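Local coordinates for protein CRISPR system Cmr subunit Cmr1-1 (Pyrococcus furiosus, PDB 4W8Z) that binds RNA and, with Cmr6, caps the type III-B Cmr ribonucleoprotein complex, which takes part in CRISPR defence against invading nucleic acids, at residues Tyr103-Phe106 / Ser107-Leu110; Arg255-Lys258 / Tyr259-Ile263; Lys314-Val317 / Asp318-Val321; Ser323-Asp326 / Trp327-Ser331. One frame throughout, in Å; residues are numbered along the deposited sequence.

Each of the four contacts is local, made within one continuous run of chain. They follow in series, and none nests within or crosses another. Contact 1 comes first and closes the turn that leads into helix 106-113, in the RAMP superfamily region. Contact 2 is a run of turns near the end of the long helix 237-264. Contact 3 folds up the loop after strand 294-302, and contact 4 starts the short helix 327-330 soon after it. Contact 3 joins the first two: Val317 and Asp318 touch Phe106 and Ser107, while Ile316, Trp319 and Asn320 meet Arg255 and Tyr259. Contact 4 packs on helix 237-264, and its Asn324 comes near Lys258 of contact 2.

Contact 1. Residues Tyr103-Phe106 / Ser107-Leu110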
loop_
_atom_site.group_PDB
_atom_site.type_symbol
_atom_site.label_atom_id
_atom_site.label_comp_id
_atom_site.label_asym_id
_atom_site.label_seq_id
_atom_site.Cartn_x
_atom_site.Cartn_y
_atom_site.Cartn_z
ATOM N N TYR A 103 5.765 -17.871 2.193
ATOM C CA TYR A 103 4.698 -17.644 3.158
ATOM C C TYR A 103 3.952 -16.340 2.885
ATOM O O TYR A 103 2.726 -16.328 2.869
ATOM C CB TYR A 103 5.251 -17.667 4.582
ATOM C CG TYR A 103 5.632 -19.056 5.039
ATOM C CD1 TYR A 103 4.667 -19.951 5.485
ATOM C CD2 TYR A 103 6.957 -19.477 5.014
ATOM C CE1 TYR A 103 5.009 -21.225 5.900
ATOM C CE2 TYR A 103 7.311 -20.750 5.427
ATOM C CZ TYR A 103 6.333 -21.620 5.869
ATOM O OH TYR A 103 6.686 -22.888 6.282
ATOM N N ILE A 104 4.674 -15.250 2.655
ATOM C CA ILE A 104 4.004 -13.986 2.376
ATOM C C ILE A 104 3.252 -14.049 1.047
ATOM O O ILE A 104 2.208 -13.418 0.900
ATOM C CB ILE A 104 4.984 -12.783 2.364
ATOM C CG1 ILE A 104 6.098 -12.969 1.335
ATOM C CG2 ILE A 104 5.580 -12.551 3.746
ATOM C CD1 ILE A 104 7.004 -11.759 1.216
ATOM N N TRP A 105 3.769 -14.815 0.088
ATOM C CA TRP A 105 3.126 -14.934 -1.221
ATOM C C TRP A 105 2.538 -16.320 -1.454
ATOM O O TRP A 105 2.381 -16.742 -2.601
ATOM C CB TRP A 105 4.112 -14.613 -2.343
ATOM C CG TRP A 105 4.606 -13.201 -2.330
ATOM C CD1 TRP A 105 4.227 -12.208 -1.476
ATOM C CD2 TRP A 105 5.574 -12.623 -3.213
ATOM N NE1 TRP A 105 4.899 -11.050 -1.771
ATOM C CE2 TRP A 105 5.735 -11.280 -2.831
ATOM C CE3 TRP A 105 6.324 -13.114 -4.284
ATOM C CZ2 TRP A 105 6.612 -10.417 -3.489
ATOM C CZ3 TRP A 105 7.197 -12.254 -4.932
ATOM C CH2 TRP A 105 7.332 -10.923 -4.534
ATOM N N PHE A 106 2.226 -17.017 -0.364
ATOM C CA PHE A 106 1.614 -18.341 -0.416
ATOM C C PHE A 106 0.483 -18.432 -1.438
ATOM O O PHE A 106 0.456 -19.342 -2.262
ATOM C CB PHE A 106 1.095 -18.723 0.974
ATOM C CG PHE A 106 0.321 -20.009 1.006
ATOM C CD1 PHE A 106 -1.051 -20.015 0.813
ATOM C CD2 PHE A 106 0.961 -21.213 1.251
ATOM C CE1 PHE A 106 -1.768 -21.198 0.843
ATOM C CE2 PHE A 106 0.249 -22.400 1.286
ATOM C CZ PHE A 106 -1.116 -22.390 1.081
ATOM N N SER A 107 -0.444 -17.481 -1.375
ATOM C CA SER A 107 -1.626 -17.482 -2.234
ATOM C C SER A 107 -1.272 -17.443 -3.720
ATOM O O SER A 107 -1.968 -18.030 -4.543
ATOM C CB SER A 107 -2.538 -16.300 -1.885
ATOM O OG SER A 107 -3.297 -16.556 -0.714
ATOM N N ILE A 108 -0.192 -16.750 -4.058
ATOM C CA ILE A 108 0.246 -16.648 -5.442
ATOM C C ILE A 108 0.803 -17.994 -5.885
ATOM O O ILE A 108 0.531 -18.467 -6.990
ATOM C CB ILE A 108 1.311 -15.546 -5.618
ATOM C CG1 ILE A 108 0.763 -14.198 -5.143
ATOM C CG2 ILE A 108 1.763 -15.462 -7.067
ATOM C CD1 ILE A 108 1.799 -13.103 -5.108
ATOM N N ASN A 109 1.568 -18.611 -4.993
ATOM C CA ASN A 109 2.148 -19.924 -5.231
ATOM C C ASN A 109 1.073 -20.982 -5.475
ATOM O O ASN A 109 1.257 -21.895 -6.281
ATOM C CB ASN A 109 3.028 -20.317 -4.044
ATOM C CG ASN A 109 3.909 -21.511 -4.336
ATOM O OD1 ASN A 109 4.045 -21.931 -5.484
ATOM N ND2 ASN A 109 4.522 -22.061 -3.295
ATOM N N LEU A 110 -0.055 -20.845 -4.784
ATOM C CA LEU A 110 -1.147 -21.801 -4.901
ATOM C C LEU A 110 -1.888 -21.637 -6.224
ATOM O O LEU A 110 -2.225 -22.622 -6.879
ATOM C CB LEU A 110 -2.118 -21.654 -3.728
ATOM C CG LEU A 110 -3.301 -22.626 -3.722
ATOM C CD1 LEU A 110 -2.815 -24.059 -3.837
ATOM C CD2 LEU A 110 -4.139 -22.444 -2.474
#
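Trp105 turns its CG away from its own carbonyl carbon (chi1 -64°), and Ile108 does the same with CG1 (chi1 -58°). Set three residues apart, the two side chains run side by side in the same direction. The CD1 methyl of Ile108 reaches Trp105 CB at 3.9 Å and meets the indole near CG. The far end of the indole leads away from the helix. Trp105 NE1 bonds to the carbonyl of Arg161, and Phe96 of helix 95-99 touches both side chains. Trp105 is the N-cap of helix 106-113 and also the third residue of a type I beta turn, Tyr103 to Phe106. The Trp105 carbonyl takes the first helical bond, from Asn109 N at 3.1 Å with an N-H...O angle of 164°. Ile108 N adds a weak bond to the same oxygen. One residue on, Leu110 N reaches Phe106 O at 3.0 Å. The side chains of the same two residues meet only loosely, Phe106 CE1 lying 4.3 Å from Leu110 CD2. Ser107, in the first turn, bonds through OG to Arg158 NH2, and Asn245 of helix 237-264 receives the backbone N-H groups of Tyr103 and Ile104 on its OD1.

Contact 2. Residues Arg255-Lys258 / Tyr259-Ile263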
loop_
_atom_site.group_PDB
_atom_site.type_symbol
_atom_site.label_atom_id
_atom_site.label_comp_id
_atom_site.label_asym_id
_atom_site.label_seq_id
_atom_site.Cartn_x
_atom_site.Cartn_y
_atom_site.Cartn_z
ATOM N N ARG A 255 0.592 -17.040 15.760
ATOM C CA ARG A 255 -0.791 -16.669 15.509
ATOM C C ARG A 255 -1.691 -17.898 15.521
ATOM O O ARG A 255 -2.740 -17.905 16.164
ATOM C CB ARG A 255 -0.900 -15.938 14.172
ATOM C CG ARG A 255 -2.238 -15.301 13.920
ATOM C CD ARG A 255 -2.226 -14.560 12.602
ATOM N NE ARG A 255 -2.762 -13.214 12.747
ATOM C CZ ARG A 255 -2.845 -12.340 11.756
ATOM N NH1 ARG A 255 -2.426 -12.674 10.542
ATOM N NH2 ARG A 255 -3.347 -11.134 11.979
ATOM N N ILE A 256 -1.261 -18.938 14.809
ATOM C CA ILE A 256 -1.974 -20.211 14.762
ATOM C C ILE A 256 -2.165 -20.794 16.163
ATOM O O ILE A 256 -3.273 -21.169 16.541
ATOM C CB ILE A 256 -1.227 -21.234 13.878
ATOM C CG1 ILE A 256 -1.189 -20.753 12.427
ATOM C CG2 ILE A 256 -1.888 -22.594 13.959
ATOM C CD1 ILE A 256 -0.231 -21.528 11.556
ATOM N N LYS A 257 -1.083 -20.859 16.933
ATOM C CA LYS A 257 -1.150 -21.383 18.289
ATOM C C LYS A 257 -2.080 -20.543 19.161
ATOM O O LYS A 257 -2.848 -21.077 19.961
ATOM C CB LYS A 257 0.247 -21.442 18.915
ATOM C CG LYS A 257 1.121 -22.580 18.410
ATOM C CD LYS A 257 1.736 -23.335 19.576
ATOM C CE LYS A 257 2.901 -22.576 20.194
ATOM N NZ LYS A 257 4.202 -23.009 19.603
ATOM N N LYS A 258 -2.015 -19.227 18.985
ATOM C CA LYS A 258 -2.796 -18.303 19.797
ATOM C C LYS A 258 -4.293 -18.495 19.589
ATOM O O LYS A 258 -5.065 -18.536 20.548
ATOM C CB LYS A 258 -2.407 -16.854 19.485
ATOM C CG LYS A 258 -3.139 -15.821 20.324
ATOM C CD LYS A 258 -2.460 -14.465 20.264
ATOM C CE LYS A 258 -3.089 -13.552 19.234
ATOM N NZ LYS A 258 -2.524 -12.171 19.325
ATOM N N TYR A 259 -4.703 -18.626 18.335
ATOM C CA TYR A 259 -6.123 -18.676 18.034
ATOM C C TYR A 259 -6.698 -20.071 18.173
ATOM O O TYR A 259 -7.914 -20.231 18.278
ATOM C CB TYR A 259 -6.383 -18.108 16.642
ATOM C CG TYR A 259 -6.506 -16.611 16.697
ATOM C CD1 TYR A 259 -7.673 -16.022 17.154
ATOM C CD2 TYR A 259 -5.450 -15.790 16.337
ATOM C CE1 TYR A 259 -7.797 -14.659 17.233
ATOM C CE2 TYR A 259 -5.563 -14.417 16.412
ATOM C CZ TYR A 259 -6.741 -13.860 16.863
ATOM O OH TYR A 259 -6.875 -12.498 16.947
ATOM N N GLN A 260 -5.831 -21.077 18.196
ATOM C CA GLN A 260 -6.265 -22.419 18.554
ATOM C C GLN A 260 -6.697 -22.400 20.014
ATOM O O GLN A 260 -7.709 -22.996 20.377
ATOM C CB GLN A 260 -5.159 -23.451 18.318
ATOM C CG GLN A 260 -5.223 -24.116 16.948
ATOM C CD GLN A 260 -3.930 -24.832 16.563
ATOM O OE1 GLN A 260 -2.966 -24.873 17.336
ATOM N NE2 GLN A 260 -3.905 -25.398 15.358
ATOM N N ARG A 261 -5.936 -21.689 20.843
ATOM C CA ARG A 261 -6.283 -21.524 22.251
ATOM C C ARG A 261 -7.577 -20.743 22.409
ATOM O O ARG A 261 -8.553 -21.247 22.956
ATOM C CB ARG A 261 -5.166 -20.805 23.015
ATOM C CG ARG A 261 -3.989 -21.674 23.412
ATOM C CD ARG A 261 -2.914 -20.857 24.114
ATOM N NE ARG A 261 -1.588 -21.153 23.576
ATOM C CZ ARG A 261 -0.796 -20.265 22.981
ATOM N NH1 ARG A 261 0.391 -20.642 22.519
ATOM N NH2 ARG A 261 -1.181 -19.000 22.854
ATOM N N ILE A 262 -7.562 -19.504 21.927
ATOM C CA ILE A 262 -8.672 -18.574 22.101
ATOM C C ILE A 262 -10.015 -19.123 21.617
ATOM O O ILE A 262 -11.003 -19.091 22.350
ATOM C CB ILE A 262 -8.391 -17.246 21.369
ATOM C CG1 ILE A 262 -7.175 -16.545 21.980
ATOM C CG2 ILE A 262 -9.619 -16.346 21.402
ATOM C CD1 ILE A 262 -6.714 -15.328 21.204
ATOM N N ILE A 263 -10.042 -19.630 20.388
ATOM C CA ILE A 263 -11.290 -20.048 19.763
ATOM C C ILE A 263 -11.734 -21.449 20.183
ATOM O O ILE A 263 -12.917 -21.674 20.434
ATOM C CB ILE A 263 -11.179 -20.000 18.220
ATOM C CG1 ILE A 263 -10.850 -18.580 17.756
ATOM C CG2 ILE A 263 -12.468 -20.478 17.567
ATOM C CD1 ILE A 263 -10.691 -18.450 16.264
#
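Arg255 and Tyr259 lie side by side and point the same way, with the guanidinium and phenol planes 59° apart. The aliphatic part of the arginine does the touching: CG comes to 4.0 Å from Tyr259 CD2. Their polar ends share Glu310, outside this run: Arg255 NH2 makes a salt bridge with Glu310 OE1 and also bonds to the carbonyl of Asn320, and Tyr259 OH bonds to Glu310 OE2. Lys258 also runs alongside the tyrosine, with its CE 3.9 Å from ring atom CE2. The same lysine lies parallel to Ile262, CG against CD1 at 3.7 Å, and that methyl sits over one face of the Tyr259 ring near its rim. Ile256 and Gln260 likewise lie side by side, CG2 against the side-chain amide nitrogen NE2 at 3.7 Å. Arg261 behaves differently. Its chain bends at chi3 (-133°) and folds the guanidinium back, so that one face lies over Lys257 O and NH1 comes to 3.7 Å from Lys257 CB. Beneath these pairs run four i to i+4 backbone bonds, from Tyr259 N to Arg255 O through Ile262 N to Lys258 O. This regular ladder is that of an alpha helix, here the largely exposed C-terminal part of helix 237-264.

Contact 3. Residues Lys314-Val317 / Asp318-Val321; sequences KHIV and DWNV
Ile316 and Trp319 make the apolar part of this contact. Ile316 CA sits over the five-membered ring of the indole, 3.6 Å from its centroid and 10° off the normal, a CH-pi contact. The isoleucine side chain continues over the same ring system: CG1 lies 3.8 Å from CE3, and CD1 meets CZ3. With CG1 anti to the backbone N (chi1 -170°), the chain extends toward the six-membered ring. Lys314 passes across with its extended methylene chain, CD lying 4.0 Å from Asp318 CB.

The hydrogen bonds fold the backbone back on itself. Asp318 N reaches His315 O at 2.8 Å, and Trp319 N makes a weak bond to Ile316 O. Trp319 NE1 bonds to Lys314 O at 3.3 Å, approaching from well above the carbonyl plane. Its other partner, Arg312 O, is weak. The imidazole of His315 accepts Val317 N on ND1 at 3.2 Å, in the ring plane.

The charged groups of the segments find partners beyond them. Asp318 OD1 makes a salt bridge with Arg158, and Lys314 NZ with Glu32. The loop thus lies between two helices: Val317 and Asp318 rest on Phe106 and Ser107 of helix 106-113, while Ile316 and Trp319 pack on Arg255 of helix 237-264. Beyond the turn, Val321 makes backbone hydrogen bonds with Leu284 of strand 284-291.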
loop_
_atom_site.group_PDB
_atom_site.type_symbol
_atom_site.label_atom_id
_atom_site.label_comp_id
_atom_site.label_asym_id
_atom_site.label_seq_id
_atom_site.Cartn_x
_atom_site.Cartn_y
_atom_site.Cartn_z
ATOM N N LYS A 314 -11.979 -17.376 6.830
ATOM C CA LYS A 314 -11.163 -17.930 5.762
ATOM C C LYS A 314 -9.938 -18.551 6.423
ATOM O O LYS A 314 -9.839 -18.545 7.647
ATOM C CB LYS A 314 -10.778 -16.849 4.751
ATOM C CG LYS A 314 -10.252 -15.576 5.383
ATOM C CD LYS A 314 -10.190 -14.449 4.379
ATOM C CE LYS A 314 -9.465 -13.252 4.961
ATOM N NZ LYS A 314 -9.536 -12.078 4.057
ATOM N N HIS A 315 -9.008 -19.086 5.642
ATOM C CA HIS A 315 -7.832 -19.698 6.251
ATOM C C HIS A 315 -6.964 -18.639 6.921
ATOM O O HIS A 315 -6.844 -17.513 6.430
ATOM C CB HIS A 315 -7.015 -20.475 5.224
ATOM C CG HIS A 315 -6.118 -21.502 5.835
ATOM N ND1 HIS A 315 -4.886 -21.192 6.378
ATOM C CD2 HIS A 315 -6.280 -22.835 6.012
ATOM C CE1 HIS A 315 -4.330 -22.290 6.852
ATOM N NE2 HIS A 315 -5.152 -23.303 6.643
ATOM N N ILE A 316 -6.361 -19.014 8.046
ATOM C CA ILE A 316 -5.589 -18.080 8.863
ATOM C C ILE A 316 -4.390 -17.509 8.098
ATOM O O ILE A 316 -3.868 -16.445 8.441
ATOM C CB ILE A 316 -5.107 -18.754 10.169
ATOM C CG1 ILE A 316 -4.521 -17.715 11.135
ATOM C CG2 ILE A 316 -4.120 -19.866 9.866
ATOM C CD1 ILE A 316 -4.690 -18.067 12.596
ATOM N N VAL A 317 -3.974 -18.203 7.043
ATOM C CA VAL A 317 -2.890 -17.718 6.200
ATOM C C VAL A 317 -3.335 -16.486 5.407
ATOM O O VAL A 317 -2.507 -15.697 4.955
ATOM C CB VAL A 317 -2.388 -18.820 5.232
ATOM C CG1 VAL A 317 -3.384 -19.056 4.106
ATOM C CG2 VAL A 317 -1.022 -18.456 4.675
ATOM N N ASP A 318 -4.647 -16.318 5.259
ATOM C CA ASP A 318 -5.195 -15.204 4.492
ATOM C C ASP A 318 -5.593 -14.035 5.389
ATOM O O ASP A 318 -5.981 -12.973 4.898
ATOM C CB ASP A 318 -6.404 -15.657 3.671
ATOM C CG ASP A 318 -6.021 -16.553 2.501
ATOM O OD1 ASP A 318 -4.920 -16.367 1.932
ATOM O OD2 ASP A 318 -6.829 -17.441 2.144
ATOM N N TRP A 319 -5.504 -14.233 6.701
ATOM C CA TRP A 319 -5.840 -13.177 7.650
ATOM C C TRP A 319 -4.912 -11.978 7.464
ATOM O O TRP A 319 -3.716 -12.145 7.230
ATOM C CB TRP A 319 -5.763 -13.699 9.087
ATOM C CG TRP A 319 -6.893 -14.623 9.458
ATOM C CD1 TRP A 319 -7.782 -15.222 8.604
ATOM C CD2 TRP A 319 -7.264 -15.045 10.777
ATOM N NE1 TRP A 319 -8.671 -15.995 9.310
ATOM C CE2 TRP A 319 -8.378 -15.900 10.646
ATOM C CE3 TRP A 319 -6.758 -14.789 12.057
ATOM C CZ2 TRP A 319 -8.999 -16.491 11.747
ATOM C CZ3 TRP A 319 -7.381 -15.370 13.147
ATOM C CH2 TRP A 319 -8.484 -16.215 12.985
ATOM N N ASN A 320 -5.468 -10.773 7.550
ATOM C CA ASN A 320 -4.674 -9.550 7.464
ATOM C C ASN A 320 -3.513 -9.520 8.448
ATOM O O ASN A 320 -3.619 -10.026 9.568
ATOM C CB ASN A 320 -5.551 -8.322 7.707
ATOM C CG ASN A 320 -6.508 -8.053 6.573
ATOM O OD1 ASN A 320 -6.318 -8.536 5.459
ATOM N ND2 ASN A 320 -7.538 -7.261 6.845
ATOM N N VAL A 321 -2.407 -8.913 8.029
ATOM C CA VAL A 321 -1.280 -8.679 8.923
ATOM C C VAL A 321 -1.514 -7.389 9.709
ATOM O O VAL A 321 -1.768 -6.338 9.122
ATOM C CB VAL A 321 0.047 -8.595 8.148
ATOM C CG1 VAL A 321 1.189 -8.245 9.082
ATOM C CG2 VAL A 321 0.320 -9.912 7.433
#

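Contact 4. Residues Ser323-Asp326 / Trp327-Ser331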
loop_
_atom_site.group_PDB
_atom_site.type_symbol
_atom_site.label_atom_id
_atom_site.label_comp_id
_atom_site.label_asym_id
_atom_site.label_seq_id
_atom_site.Cartn_x
_atom_site.Cartn_y
_atom_site.Cartn_z
ATOM N N SER A 323 -0.709 -4.622 13.231
ATOM C CA SER A 323 0.405 -3.807 13.693
ATOM C C SER A 323 1.289 -4.502 14.723
ATOM O O SER A 323 2.412 -4.073 14.960
ATOM C CB SER A 323 -0.117 -2.503 14.275
ATOM O OG SER A 323 -0.910 -2.770 15.416
ATOM N N ASN A 324 0.800 -5.575 15.334
ATOM C CA ASN A 324 1.625 -6.307 16.292
ATOM C C ASN A 324 2.700 -7.147 15.598
ATOM O O ASN A 324 3.466 -7.859 16.250
ATOM C CB ASN A 324 0.757 -7.191 17.188
ATOM C CG ASN A 324 -0.071 -8.186 16.406
ATOM O OD1 ASN A 324 -0.324 -8.013 15.220
ATOM N ND2 ASN A 324 -0.511 -9.233 17.080
ATOM N N PHE A 325 2.746 -7.053 14.271
ATOM C CA PHE A 325 3.738 -7.747 13.462
ATOM C C PHE A 325 5.082 -7.015 13.476
ATOM O O PHE A 325 6.113 -7.587 13.120
ATOM C CB PHE A 325 3.215 -7.902 12.030
ATOM C CG PHE A 325 4.266 -8.276 11.018
ATOM C CD1 PHE A 325 4.845 -9.534 11.023
ATOM C CD2 PHE A 325 4.657 -7.370 10.043
ATOM C CE1 PHE A 325 5.802 -9.879 10.081
ATOM C CE2 PHE A 325 5.615 -7.708 9.101
ATOM C CZ PHE A 325 6.185 -8.966 9.120
ATOM N N ASP A 326 5.079 -5.759 13.916
ATOM C CA ASP A 326 6.290 -4.943 13.851
ATOM C C ASP A 326 7.406 -5.455 14.760
ATOM O O ASP A 326 8.580 -5.250 14.465
ATOM C CB ASP A 326 5.980 -3.479 14.185
ATOM C CG ASP A 326 5.192 -3.321 15.470
ATOM O OD1 ASP A 326 5.189 -4.255 16.304
ATOM O OD2 ASP A 326 4.561 -2.256 15.639
ATOM N N TRP A 327 7.047 -6.112 15.861
ATOM C CA TRP A 327 8.051 -6.703 16.744
ATOM C C TRP A 327 8.931 -7.685 15.979
ATOM O O TRP A 327 10.136 -7.758 16.203
ATOM C CB TRP A 327 7.402 -7.421 17.932
ATOM C CG TRP A 327 8.340 -8.402 18.584
ATOM C CD1 TRP A 327 8.421 -9.746 18.347
ATOM C CD2 TRP A 327 9.352 -8.107 19.556
ATOM N NE1 TRP A 327 9.417 -10.305 19.117
ATOM C CE2 TRP A 327 10.002 -9.322 19.866
ATOM C CE3 TRP A 327 9.767 -6.935 20.196
ATOM C CZ2 TRP A 327 11.042 -9.395 20.789
ATOM C CZ3 TRP A 327 10.802 -7.013 21.112
ATOM C CH2 TRP A 327 11.426 -8.235 21.401
ATOM N N PHE A 328 8.323 -8.436 15.067
ATOM C CA PHE A 328 9.026 -9.505 14.377
ATOM C C PHE A 328 9.948 -8.966 13.286
ATOM O O PHE A 328 10.686 -9.721 12.652
ATOM C CB PHE A 328 8.017 -10.502 13.806
ATOM C CG PHE A 328 7.174 -11.162 14.861
ATOM C CD1 PHE A 328 5.962 -10.608 15.246
ATOM C CD2 PHE A 328 7.609 -12.319 15.491
ATOM C CE1 PHE A 328 5.193 -11.201 16.229
ATOM C CE2 PHE A 328 6.842 -12.918 16.473
ATOM C CZ PHE A 328 5.630 -12.357 16.842
ATOM N N ILE A 329 9.906 -7.655 13.084
ATOM C CA ILE A 329 10.891 -6.965 12.259
ATOM C C ILE A 329 11.884 -6.221 13.144
ATOM O O ILE A 329 13.094 -6.401 13.028
ATOM C CB ILE A 329 10.241 -5.946 11.298
ATOM C CG1 ILE A 329 9.337 -6.643 10.279
ATOM C CG2 ILE A 329 11.312 -5.132 10.582
ATOM C CD1 ILE A 329 10.093 -7.325 9.158
ATOM N N SER A 330 11.351 -5.391 14.038
ATOM C CA SER A 330 12.146 -4.437 14.805
ATOM C C SER A 330 12.999 -5.078 15.893
ATOM O O SER A 330 13.927 -4.452 16.402
ATOM C CB SER A 330 11.232 -3.385 15.436
ATOM O OG SER A 330 10.453 -3.950 16.474
ATOM N N SER A 331 12.683 -6.313 16.266
ATOM C CA SER A 331 13.491 -7.016 17.253
ATOM C C SER A 331 14.714 -7.628 16.583
ATOM O O SER A 331 15.675 -8.009 17.253
ATOM C CB SER A 331 12.684 -8.107 17.957
ATOM O OG SER A 331 12.517 -9.241 17.123
#
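The Phe328 ring has Phe325 O at its edge, in the ring plane, where CD1 comes to 3.7 Å from that oxygen. Asn324 O also lies near the plane, 3.8 Å from CE1. Over one face of Phe328, near its centre, sits CD1 of Trp327. The indole of Trp327 in turn has Ser331 CB over one of its faces. Phe325 meets its neighbours obliquely, CE2 lying 4.0 Å from Ile329 CG1. Its CG is anti to the backbone N (chi1 165°), and although its CB points away from 327-331, the end of the ring comes back toward Ile329. Tyr251 of helix 237-264 meets the Phe325 ring edge-to-face. Here a 3-10 run around Asn324 is followed by a short helix around Phe328. Phe325, from the run before the helix, and Ile329, on it, both pack on helix 237-264. Between the two runs the carbonyl of Asp326 accepts three bonds. Ser330 N comes nearly head-on at 2.8 Å, with an N-H...O angle of 173°. Ile329 N and Ser330 OG approach well out of the carbonyl plane, from opposite sides of it, the hydroxyl at 3.0 Å from Asp326 O. Phe328 N bonds to Phe325 O one step earlier. Ser331 repeats the double grip on Trp327 O, its N and OG arriving from opposite faces of the carbonyl plane. The Asp326 carboxylate makes a salt bridge through OD2 with Lys301 of strand 294-302.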